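Local coordinates for geranylgeranyl pyrophosphate synthase (Corynebacterium glutamicum, PDB 3LK5), which probably condenses allylic and homoallylic diphosphates into longer isoprenoid chains, as a magnesium-dependent prenyltransferase of the FPP/GGPP synthase family, at residues R181-E186 against I221-H226; L192-L197 against R213-A218; L207-N212 against E334-Q339. All blocks are in the same frame, centred on the assembly; numbering follows the deposited sequence.

Interaction 1: residues R181-E186 against I221-H226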
loop_
_atom_site.group_PDB
_atom_site.type_symbol
_atom_site.label_atom_id
_atom_site.label_comp_id
_atom_site.label_asym_id
_atom_site.label_seq_id
_atom_site.Cartn_x
_atom_site.Cartn_y
_atom_site.Cartn_z
ATOM N N ARG A 181 -13.617 -0.445 -2.470
ATOM C CA ARG A 181 -13.143 -1.833 -2.234
ATOM C C ARG A 181 -12.900 -2.521 -3.610
ATOM O O ARG A 181 -11.829 -3.105 -3.835
ATOM C CB ARG A 181 -14.181 -2.625 -1.426
ATOM C CG ARG A 181 -13.765 -4.096 -1.082
ATOM C CD ARG A 181 -15.051 -4.950 -0.703
ATOM N NE ARG A 181 -15.811 -4.224 0.312
ATOM C CZ ARG A 181 -17.065 -3.815 0.142
ATOM N NH1 ARG A 181 -17.757 -4.123 -0.971
ATOM N NH2 ARG A 181 -17.628 -3.147 1.099
ATOM N N GLY A 182 -13.875 -2.388 -4.520
ATOM C CA GLY A 182 -13.753 -3.034 -5.871
ATOM C C GLY A 182 -12.516 -2.531 -6.602
ATOM O O GLY A 182 -11.669 -3.322 -7.029
HETATM N N MSE A 183 -12.358 -1.209 -6.697
HETATM C CA MSE A 183 -11.307 -0.616 -7.477
HETATM C C MSE A 183 -9.917 -1.088 -7.071
HETATM O O MSE A 183 -9.094 -1.416 -7.927
HETATM C CB MSE A 183 -11.335 0.911 -7.314
HETATM C CG MSE A 183 -10.238 1.575 -8.078
HETATM SE SE MSE A 183 -10.426 3.533 -7.786
HETATM C CE MSE A 183 -10.036 3.554 -5.877
ATOM N N ARG A 184 -9.632 -1.101 -5.771
ATOM C CA ARG A 184 -8.252 -1.383 -5.303
ATOM C C ARG A 184 -7.925 -2.868 -5.448
ATOM O O ARG A 184 -6.811 -3.227 -5.819
ATOM C CB ARG A 184 -8.040 -0.862 -3.846
ATOM C CG ARG A 184 -7.886 0.688 -3.896
ATOM C CD ARG A 184 -8.628 1.397 -2.733
ATOM N NE ARG A 184 -8.177 0.934 -1.401
ATOM C CZ ARG A 184 -8.820 0.056 -0.623
ATOM N NH1 ARG A 184 -9.949 -0.555 -1.023
ATOM N NH2 ARG A 184 -8.328 -0.195 0.607
ATOM N N THR A 185 -8.889 -3.738 -5.201
ATOM C CA THR A 185 -8.611 -5.170 -5.411
ATOM C C THR A 185 -8.452 -5.437 -6.920
ATOM O O THR A 185 -7.577 -6.210 -7.345
ATOM C CB THR A 185 -9.689 -6.029 -4.764
ATOM O OG1 THR A 185 -9.502 -5.945 -3.335
ATOM C CG2 THR A 185 -9.542 -7.527 -5.196
ATOM N N GLU A 186 -9.321 -4.805 -7.719
ATOM C CA GLU A 186 -9.305 -5.032 -9.183
ATOM C C GLU A 186 -8.007 -4.575 -9.837
ATOM O O GLU A 186 -7.431 -5.303 -10.664
ATOM C CB GLU A 186 -10.551 -4.382 -9.826
ATOM C CG GLU A 186 -11.826 -5.195 -9.551
ATOM C CD GLU A 186 -13.147 -4.404 -9.650
ATOM O OE1 GLU A 186 -13.174 -3.183 -9.938
ATOM O OE2 GLU A 186 -14.195 -5.000 -9.331
ATOM N N ILE A 221 -11.752 4.154 -15.199
ATOM C CA ILE A 221 -12.990 4.785 -15.568
ATOM C C ILE A 221 -14.198 4.300 -14.809
ATOM O O ILE A 221 -14.932 5.116 -14.222
ATOM C CB ILE A 221 -13.281 4.628 -17.137
ATOM C CG1 ILE A 221 -12.048 5.063 -17.928
ATOM C CG2 ILE A 221 -14.572 5.450 -17.498
ATOM C CD1 ILE A 221 -12.353 5.423 -19.481
ATOM N N ALA A 222 -14.445 2.988 -14.828
ATOM C CA ALA A 222 -15.697 2.501 -14.239
ATOM C C ALA A 222 -15.789 2.722 -12.734
ATOM O O ALA A 222 -16.793 3.244 -12.241
ATOM C CB ALA A 222 -15.947 1.001 -14.564
ATOM N N ARG A 223 -14.765 2.317 -11.999
ATOM C CA ARG A 223 -14.850 2.528 -10.561
ATOM C C ARG A 223 -14.754 4.014 -10.128
ATOM O O ARG A 223 -15.438 4.380 -9.184
ATOM C CB ARG A 223 -13.866 1.654 -9.748
ATOM C CG ARG A 223 -14.096 0.126 -9.853
ATOM C CD ARG A 223 -15.455 -0.279 -9.322
ATOM N NE ARG A 223 -15.553 -1.755 -9.249
ATOM C CZ ARG A 223 -16.688 -2.409 -9.013
ATOM N NH1 ARG A 223 -17.831 -1.749 -8.779
ATOM N NH2 ARG A 223 -16.690 -3.745 -8.957
ATOM N N PRO A 224 -13.908 4.853 -10.779
ATOM C CA PRO A 224 -13.994 6.284 -10.409
ATOM C C PRO A 224 -15.424 6.815 -10.620
ATOM O O PRO A 224 -15.922 7.521 -9.776
ATOM C CB PRO A 224 -12.974 6.948 -11.367
ATOM C CG PRO A 224 -11.855 5.865 -11.418
ATOM C CD PRO A 224 -12.713 4.582 -11.614
ATOM N N LEU A 225 -16.077 6.483 -11.741
ATOM C CA LEU A 225 -17.477 6.943 -11.954
ATOM C C LEU A 225 -18.375 6.444 -10.839
ATOM O O LEU A 225 -19.195 7.187 -10.302
ATOM C CB LEU A 225 -18.073 6.395 -13.277
ATOM C CG LEU A 225 -17.542 7.203 -14.490
ATOM C CD1 LEU A 225 -17.754 6.405 -15.815
ATOM C CD2 LEU A 225 -18.135 8.616 -14.587
ATOM N N HIS A 226 -18.232 5.151 -10.541
ATOM C CA HIS A 226 -18.992 4.514 -9.466
ATOM C C HIS A 226 -18.769 5.251 -8.140
ATOM O O HIS A 226 -19.721 5.576 -7.429
ATOM C CB HIS A 226 -18.586 3.017 -9.373
ATOM C CG HIS A 226 -19.435 2.212 -8.440
ATOM N ND1 HIS A 226 -19.192 0.876 -8.173
ATOM C CD2 HIS A 226 -20.489 2.567 -7.666
ATOM C CE1 HIS A 226 -20.068 0.448 -7.274
ATOM N NE2 HIS A 226 -20.868 1.451 -6.959
#

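Interaction 2: residues L192-L197 against R213-A218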
loop_
_atom_site.group_PDB
_atom_site.type_symbol
_atom_site.label_atom_id
_atom_site.label_comp_id
_atom_site.label_asym_id
_atom_site.label_seq_id
_atom_site.Cartn_x
_atom_site.Cartn_y
_atom_site.Cartn_z
ATOM N N LEU A 192 -1.364 -8.205 -11.193
ATOM C CA LEU A 192 -0.847 -9.548 -10.946
ATOM C C LEU A 192 -1.016 -10.423 -12.192
ATOM O O LEU A 192 -0.110 -11.186 -12.548
ATOM C CB LEU A 192 -1.531 -10.214 -9.735
ATOM C CG LEU A 192 -0.987 -9.719 -8.393
ATOM C CD1 LEU A 192 -1.960 -10.055 -7.231
ATOM C CD2 LEU A 192 0.409 -10.304 -8.167
ATOM N N LEU A 193 -2.191 -10.361 -12.815
ATOM C CA LEU A 193 -2.433 -11.149 -14.032
ATOM C C LEU A 193 -1.485 -10.744 -15.170
ATOM O O LEU A 193 -1.008 -11.607 -15.923
ATOM C CB LEU A 193 -3.895 -11.033 -14.479
ATOM C CG LEU A 193 -4.315 -11.816 -15.726
ATOM C CD1 LEU A 193 -3.968 -13.324 -15.580
ATOM C CD2 LEU A 193 -5.792 -11.645 -15.913
ATOM N N ASP A 194 -1.215 -9.445 -15.275
ATOM C CA ASP A 194 -0.325 -8.861 -16.304
ATOM C C ASP A 194 1.143 -9.296 -16.144
ATOM O O ASP A 194 1.826 -9.640 -17.135
ATOM C CB ASP A 194 -0.422 -7.340 -16.246
ATOM C CG ASP A 194 0.052 -6.671 -17.511
ATOM O OD1 ASP A 194 -0.195 -7.188 -18.620
ATOM O OD2 ASP A 194 0.660 -5.596 -17.400
ATOM N N ILE A 195 1.619 -9.272 -14.900
ATOM C CA ILE A 195 2.945 -9.776 -14.525
ATOM C C ILE A 195 3.126 -11.226 -14.950
ATOM O O ILE A 195 4.203 -11.618 -15.441
ATOM C CB ILE A 195 3.185 -9.675 -12.968
ATOM C CG1 ILE A 195 3.340 -8.230 -12.546
ATOM C CG2 ILE A 195 4.425 -10.465 -12.520
ATOM C CD1 ILE A 195 4.172 -7.443 -13.464
ATOM N N TYR A 196 2.069 -12.006 -14.753
ATOM C CA TYR A 196 2.068 -13.408 -15.091
ATOM C C TYR A 196 2.222 -13.528 -16.619
ATOM O O TYR A 196 3.077 -14.293 -17.119
ATOM C CB TYR A 196 0.782 -14.089 -14.602
ATOM C CG TYR A 196 0.572 -15.493 -15.122
ATOM C CD1 TYR A 196 1.073 -16.617 -14.431
ATOM C CD2 TYR A 196 -0.120 -15.711 -16.309
ATOM C CE1 TYR A 196 0.881 -17.922 -14.930
ATOM C CE2 TYR A 196 -0.313 -17.002 -16.817
ATOM C CZ TYR A 196 0.191 -18.096 -16.128
ATOM O OH TYR A 196 -0.013 -19.356 -16.636
ATOM N N LEU A 197 1.392 -12.801 -17.362
ATOM C CA LEU A 197 1.503 -12.890 -18.842
ATOM C C LEU A 197 2.902 -12.554 -19.336
ATOM O O LEU A 197 3.425 -13.245 -20.242
ATOM C CB LEU A 197 0.444 -12.022 -19.542
ATOM C CG LEU A 197 -1.039 -12.228 -19.184
ATOM C CD1 LEU A 197 -1.908 -11.345 -20.089
ATOM C CD2 LEU A 197 -1.470 -13.661 -19.329
ATOM N N ARG A 213 -9.769 -5.341 -18.647
ATOM C CA ARG A 213 -11.019 -5.166 -17.893
ATOM C C ARG A 213 -10.757 -4.647 -16.458
ATOM O O ARG A 213 -11.504 -3.776 -15.955
ATOM C CB ARG A 213 -11.729 -6.509 -17.811
ATOM C CG ARG A 213 -12.984 -6.533 -17.007
ATOM C CD ARG A 213 -13.624 -7.935 -17.042
ATOM N NE ARG A 213 -14.687 -7.989 -16.033
ATOM C CZ ARG A 213 -15.217 -9.098 -15.510
ATOM N NH1 ARG A 213 -14.791 -10.312 -15.868
ATOM N NH2 ARG A 213 -16.169 -8.980 -14.591
ATOM N N PHE A 214 -9.702 -5.204 -15.837
ATOM C CA PHE A 214 -9.443 -4.995 -14.385
ATOM C C PHE A 214 -8.345 -3.979 -14.133
ATOM O O PHE A 214 -8.558 -3.035 -13.375
ATOM C CB PHE A 214 -9.140 -6.342 -13.689
ATOM C CG PHE A 214 -10.341 -7.233 -13.599
ATOM C CD1 PHE A 214 -11.417 -6.886 -12.759
ATOM C CD2 PHE A 214 -10.446 -8.373 -14.400
ATOM C CE1 PHE A 214 -12.574 -7.712 -12.678
ATOM C CE2 PHE A 214 -11.552 -9.197 -14.325
ATOM C CZ PHE A 214 -12.632 -8.867 -13.483
ATOM N N LYS A 215 -7.190 -4.126 -14.802
ATOM C CA LYS A 215 -6.096 -3.201 -14.585
ATOM C C LYS A 215 -6.389 -1.812 -15.173
ATOM O O LYS A 215 -5.958 -0.808 -14.625
ATOM C CB LYS A 215 -4.789 -3.761 -15.158
ATOM C CG LYS A 215 -3.567 -2.856 -14.974
ATOM C CD LYS A 215 -2.294 -3.449 -15.618
ATOM C CE LYS A 215 -1.445 -2.313 -16.187
ATOM N NZ LYS A 215 -0.038 -2.705 -16.496
ATOM N N THR A 216 -7.166 -1.755 -16.245
ATOM C CA THR A 216 -7.452 -0.450 -16.856
ATOM C C THR A 216 -8.884 -0.030 -16.740
ATOM O O THR A 216 -9.136 1.049 -16.229
ATOM C CB THR A 216 -7.033 -0.387 -18.343
ATOM O OG1 THR A 216 -5.629 -0.665 -18.418
ATOM C CG2 THR A 216 -7.285 1.049 -18.911
ATOM N N ALA A 217 -9.848 -0.827 -17.221
ATOM C CA ALA A 217 -11.186 -0.260 -17.347
ATOM C C ALA A 217 -11.823 -0.011 -15.948
ATOM O O ALA A 217 -12.398 1.048 -15.700
ATOM C CB ALA A 217 -12.096 -1.147 -18.171
ATOM N N ALA A 218 -11.761 -1.015 -15.083
ATOM C CA ALA A 218 -12.308 -0.903 -13.719
ATOM C C ALA A 218 -11.597 0.226 -12.991
ATOM O O ALA A 218 -12.206 1.119 -12.420
ATOM C CB ALA A 218 -12.084 -2.237 -12.931
#

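Interaction 3: residues L207-N212 against E334-Q339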
loop_
_atom_site.group_PDB
_atom_site.type_symbol
_atom_site.label_atom_id
_atom_site.label_comp_id
_atom_site.label_asym_id
_atom_site.label_seq_id
_atom_site.Cartn_x
_atom_site.Cartn_y
_atom_site.Cartn_z
ATOM N N LEU A 207 -6.741 -13.668 -21.898
ATOM C CA LEU A 207 -6.117 -13.234 -20.665
ATOM C C LEU A 207 -5.715 -11.773 -20.739
ATOM O O LEU A 207 -5.821 -11.051 -19.750
ATOM C CB LEU A 207 -4.952 -14.127 -20.282
ATOM C CG LEU A 207 -5.416 -15.504 -19.778
ATOM C CD1 LEU A 207 -4.212 -16.422 -19.684
ATOM C CD2 LEU A 207 -6.156 -15.434 -18.425
ATOM N N ALA A 208 -5.251 -11.337 -21.909
ATOM C CA ALA A 208 -4.958 -9.917 -22.129
ATOM C C ALA A 208 -6.235 -9.091 -21.955
ATOM O O ALA A 208 -6.174 -7.993 -21.345
ATOM C CB ALA A 208 -4.342 -9.679 -23.537
ATOM N N ASP A 209 -7.369 -9.606 -22.453
ATOM C CA ASP A 209 -8.708 -8.982 -22.240
ATOM C C ASP A 209 -9.021 -8.791 -20.739
ATOM O O ASP A 209 -9.544 -7.743 -20.334
ATOM C CB ASP A 209 -9.862 -9.817 -22.828
ATOM C CG ASP A 209 -9.911 -9.807 -24.362
ATOM O OD1 ASP A 209 -9.384 -8.875 -25.027
ATOM O OD2 ASP A 209 -10.519 -10.763 -24.910
ATOM N N SER A 210 -8.741 -9.826 -19.942
ATOM C CA SER A 210 -8.957 -9.742 -18.501
ATOM C C SER A 210 -8.121 -8.660 -17.872
ATOM O O SER A 210 -8.618 -7.900 -17.021
ATOM C CB SER A 210 -8.705 -11.084 -17.802
ATOM O OG SER A 210 -9.647 -12.047 -18.265
ATOM N N VAL A 211 -6.856 -8.585 -18.270
ATOM C CA VAL A 211 -5.995 -7.535 -17.774
ATOM C C VAL A 211 -6.618 -6.157 -18.103
ATOM O O VAL A 211 -6.702 -5.268 -17.240
ATOM C CB VAL A 211 -4.596 -7.627 -18.369
ATOM C CG1 VAL A 211 -3.791 -6.399 -17.986
ATOM C CG2 VAL A 211 -3.880 -8.922 -17.914
ATOM N N ASN A 212 -7.054 -5.982 -19.356
ATOM C CA ASN A 212 -7.657 -4.699 -19.739
ATOM C C ASN A 212 -8.917 -4.350 -18.901
ATOM O O ASN A 212 -9.080 -3.192 -18.494
ATOM C CB ASN A 212 -7.996 -4.672 -21.240
ATOM C CG ASN A 212 -6.768 -4.663 -22.136
ATOM O OD1 ASN A 212 -6.861 -4.925 -23.381
ATOM N ND2 ASN A 212 -5.624 -4.347 -21.564
ATOM N N GLU A 334 -8.419 -1.664 -34.072
ATOM C CA GLU A 334 -9.159 -0.436 -34.387
ATOM C C GLU A 334 -10.670 -0.707 -34.479
ATOM O O GLU A 334 -11.467 0.089 -33.982
ATOM C CB GLU A 334 -8.607 0.254 -35.655
ATOM C CG GLU A 334 -7.178 0.845 -35.500
ATOM C CD GLU A 334 -7.156 2.293 -34.990
ATOM O OE1 GLU A 334 -8.241 2.799 -34.612
ATOM O OE2 GLU A 334 -6.061 2.936 -34.981
ATOM N N GLN A 335 -11.062 -1.829 -35.095
ATOM C CA GLN A 335 -12.481 -2.215 -35.134
ATOM C C GLN A 335 -13.070 -2.426 -33.737
ATOM O O GLN A 335 -14.201 -2.018 -33.460
ATOM C CB GLN A 335 -12.702 -3.464 -36.028
ATOM C CG GLN A 335 -12.566 -3.150 -37.555
ATOM C CD GLN A 335 -12.193 -4.381 -38.451
ATOM O OE1 GLN A 335 -11.787 -4.205 -39.625
ATOM N NE2 GLN A 335 -12.309 -5.601 -37.896
ATOM N N ARG A 336 -12.321 -3.088 -32.866
ATOM C CA ARG A 336 -12.778 -3.289 -31.476
ATOM C C ARG A 336 -12.963 -1.943 -30.765
ATOM O O ARG A 336 -13.951 -1.748 -30.053
ATOM C CB ARG A 336 -11.750 -4.094 -30.691
ATOM C CG ARG A 336 -11.729 -5.563 -31.019
ATOM C CD ARG A 336 -10.866 -6.245 -29.991
ATOM N NE ARG A 336 -10.625 -7.648 -30.281
ATOM C CZ ARG A 336 -10.362 -8.541 -29.329
ATOM N NH1 ARG A 336 -10.308 -8.171 -28.035
ATOM N NH2 ARG A 336 -10.137 -9.802 -29.673
ATOM N N ILE A 337 -12.027 -1.015 -30.985
ATOM C CA ILE A 337 -12.093 0.328 -30.351
ATOM C C ILE A 337 -13.375 1.023 -30.817
ATOM O O ILE A 337 -14.145 1.593 -30.020
ATOM C CB ILE A 337 -10.811 1.158 -30.678
ATOM C CG1 ILE A 337 -9.568 0.553 -29.987
ATOM C CG2 ILE A 337 -10.962 2.667 -30.299
ATOM C CD1 ILE A 337 -8.261 1.164 -30.482
ATOM N N SER A 338 -13.634 0.954 -32.126
ATOM C CA SER A 338 -14.824 1.583 -32.698
ATOM C C SER A 338 -16.106 1.032 -32.084
ATOM O O SER A 338 -17.006 1.802 -31.695
ATOM C CB SER A 338 -14.821 1.389 -34.228
ATOM O OG SER A 338 -13.867 2.263 -34.791
ATOM N N GLN A 339 -16.196 -0.297 -32.017
ATOM C CA GLN A 339 -17.358 -1.011 -31.496
ATOM C C GLN A 339 -17.609 -0.624 -30.031
ATOM O O GLN A 339 -18.750 -0.331 -29.620
ATOM C CB GLN A 339 -17.082 -2.522 -31.506
ATOM C CG GLN A 339 -17.226 -3.272 -32.808
ATOM C CD GLN A 339 -17.055 -4.784 -32.584
ATOM O OE1 GLN A 339 -15.927 -5.303 -32.493
ATOM N NE2 GLN A 339 -18.178 -5.490 -32.481
HETATM O O HOH W 1 -11.043 -11.445 -27.301
#

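Interaction 1: residues R181-E186 against I221-H226
M183 and R223 mark the closest point between two nearly antiparallel helices, their CA atoms 5.7 Å apart. The short segments 181-186 and 221-226 have axes 9.5 Å apart, with 159° between their N-to-C directions, and the second is kinked at P224, whose nitrogen has no hydrogen to bond back to the preceding turn. Here CB of M183, a selenomethionine, lies 3.6 Å from CB of R223, and the two side chains slide past each other in opposite directions. R223 sets out toward the facing helix and bends at chi2 (-62°), which turns its guanidinium past G182 CA to grip the carboxylate of E186 side-on. NE donates to OE1 of E186 at 2.9 Å and NH2 to OE2 of E186 at 2.8 Å, both bonds almost straight and each accepted through the syn lone pair of its E186 oxygen. The paired bonds hold the carboxylate and guanidinium nearly coplanar, their planes 14° apart. The remaining nitrogen, NH1 of R223, donates to ND1 of H226 at 3.0 Å in a more bent bond lying close to the imidazole plane, tying the guanidinium to both helices. R181 and R184 form salt bridges with D165 and D161 of the second subunit, and T185 a hydrogen bond with its W158. Helix 87-111 receives M183 and P224 on L97, and helices 65-78 and 236-263 lie against segment 221-226.

Interaction 2: residues L192-L197 against R213-A218
D194 and K215 join segments 192-197 and 213-218 through one salt bridge, in which K215 NZ donates to OD2 of D194 at 3.1 Å. The ammonium does not lie in the carboxylate plane but meets OD2 from above, 40° out of it. The two side chains run obliquely to each other, and apart from NZ the lysine comes no nearer than its CD and CE, each 4.1 Å from D194 OD2. Such a bridge spans a wide gap: the CA atoms of D194 and K215 are 8.3 Å apart. K215 crosses it by staying extended through chi1 (-180°) and chi2, then bending at chi3 (145°). K215 itself lies within a wider pi-type turn, closed by A218 N bonded to R213 O at 2.9 Å. D194 is a magnesium ligand in this protein, although no metal is bound to this chain, and the side chains of the other two ligands, D108 and D112, lie about 5 and 6 Å from that of K215. The lysine therefore sits among the metal-binding aspartates, where its positive charge would probably offset some of theirs. V211 lies against D194 and Q191 against K215. Farther out, L193 packs on S210 of helix 205-231, T216 hydrogen-bonds Q254 of helix 236-263, and L192, I195, Y196 and F214 pack on the second subunit.

Interaction 3: residues L207-N212 against E334-Q339
R336 reaches across to D209 to make the direct contact between segments 334-339 and 207-212, whose nearest CA atoms, those of these two residues, are 11.6 Å apart. Along the second segment, E334 comes first and, in one of its two conformers, forms a salt bridge with R256. R336 follows, pointing toward the facing helix and extended from CG to NE, and this straight chain carries its guanidinium over most of the distance. NH1 of R336 donates to OD1 of D209 at 3.2 Å, a bent bond of 138° that arrives on the syn side, 18° out of the carboxylate plane. The oxygen stays near the guanidinium plane, but the two flat groups are turned 42° apart and no second direct bond forms. A water stands in for it, accepting from R336 NH2 at 3.0 Å; its 2.5 Å approach to D209 OD2 is unusually short, and that length is doubtful. One residue on, I337 packs on L255 of helix 236-263, while V284 of helix 284-296 lies against both D209 and R336. The result is a water-assisted surface salt bridge between two segments with no other direct contact, joining helix 329-347 to helix 205-231 in the all-helical fold of prenyl synthases.

In the fold
Helix 170-199 supplies the first segment of two contacts, 181-186 and then 192-197. The chain turns into helix 205-231, which runs back through 207-212, 213-218 and 221-226. Interaction 2 closes the shorter loop and is nested inside that of interaction 1, so the two form successive levels of one helical hairpin; they meet at E186 OE1 and A218 CB, 3.3 Å apart. Interaction 3 starts within both loops and ends far along the chain on helix 329-347, and therefore crosses each of them. Helix 205-231 is common to all three, linking the subunit interface, the magnesium-binding aspartates and helix 329-347 near the C terminus.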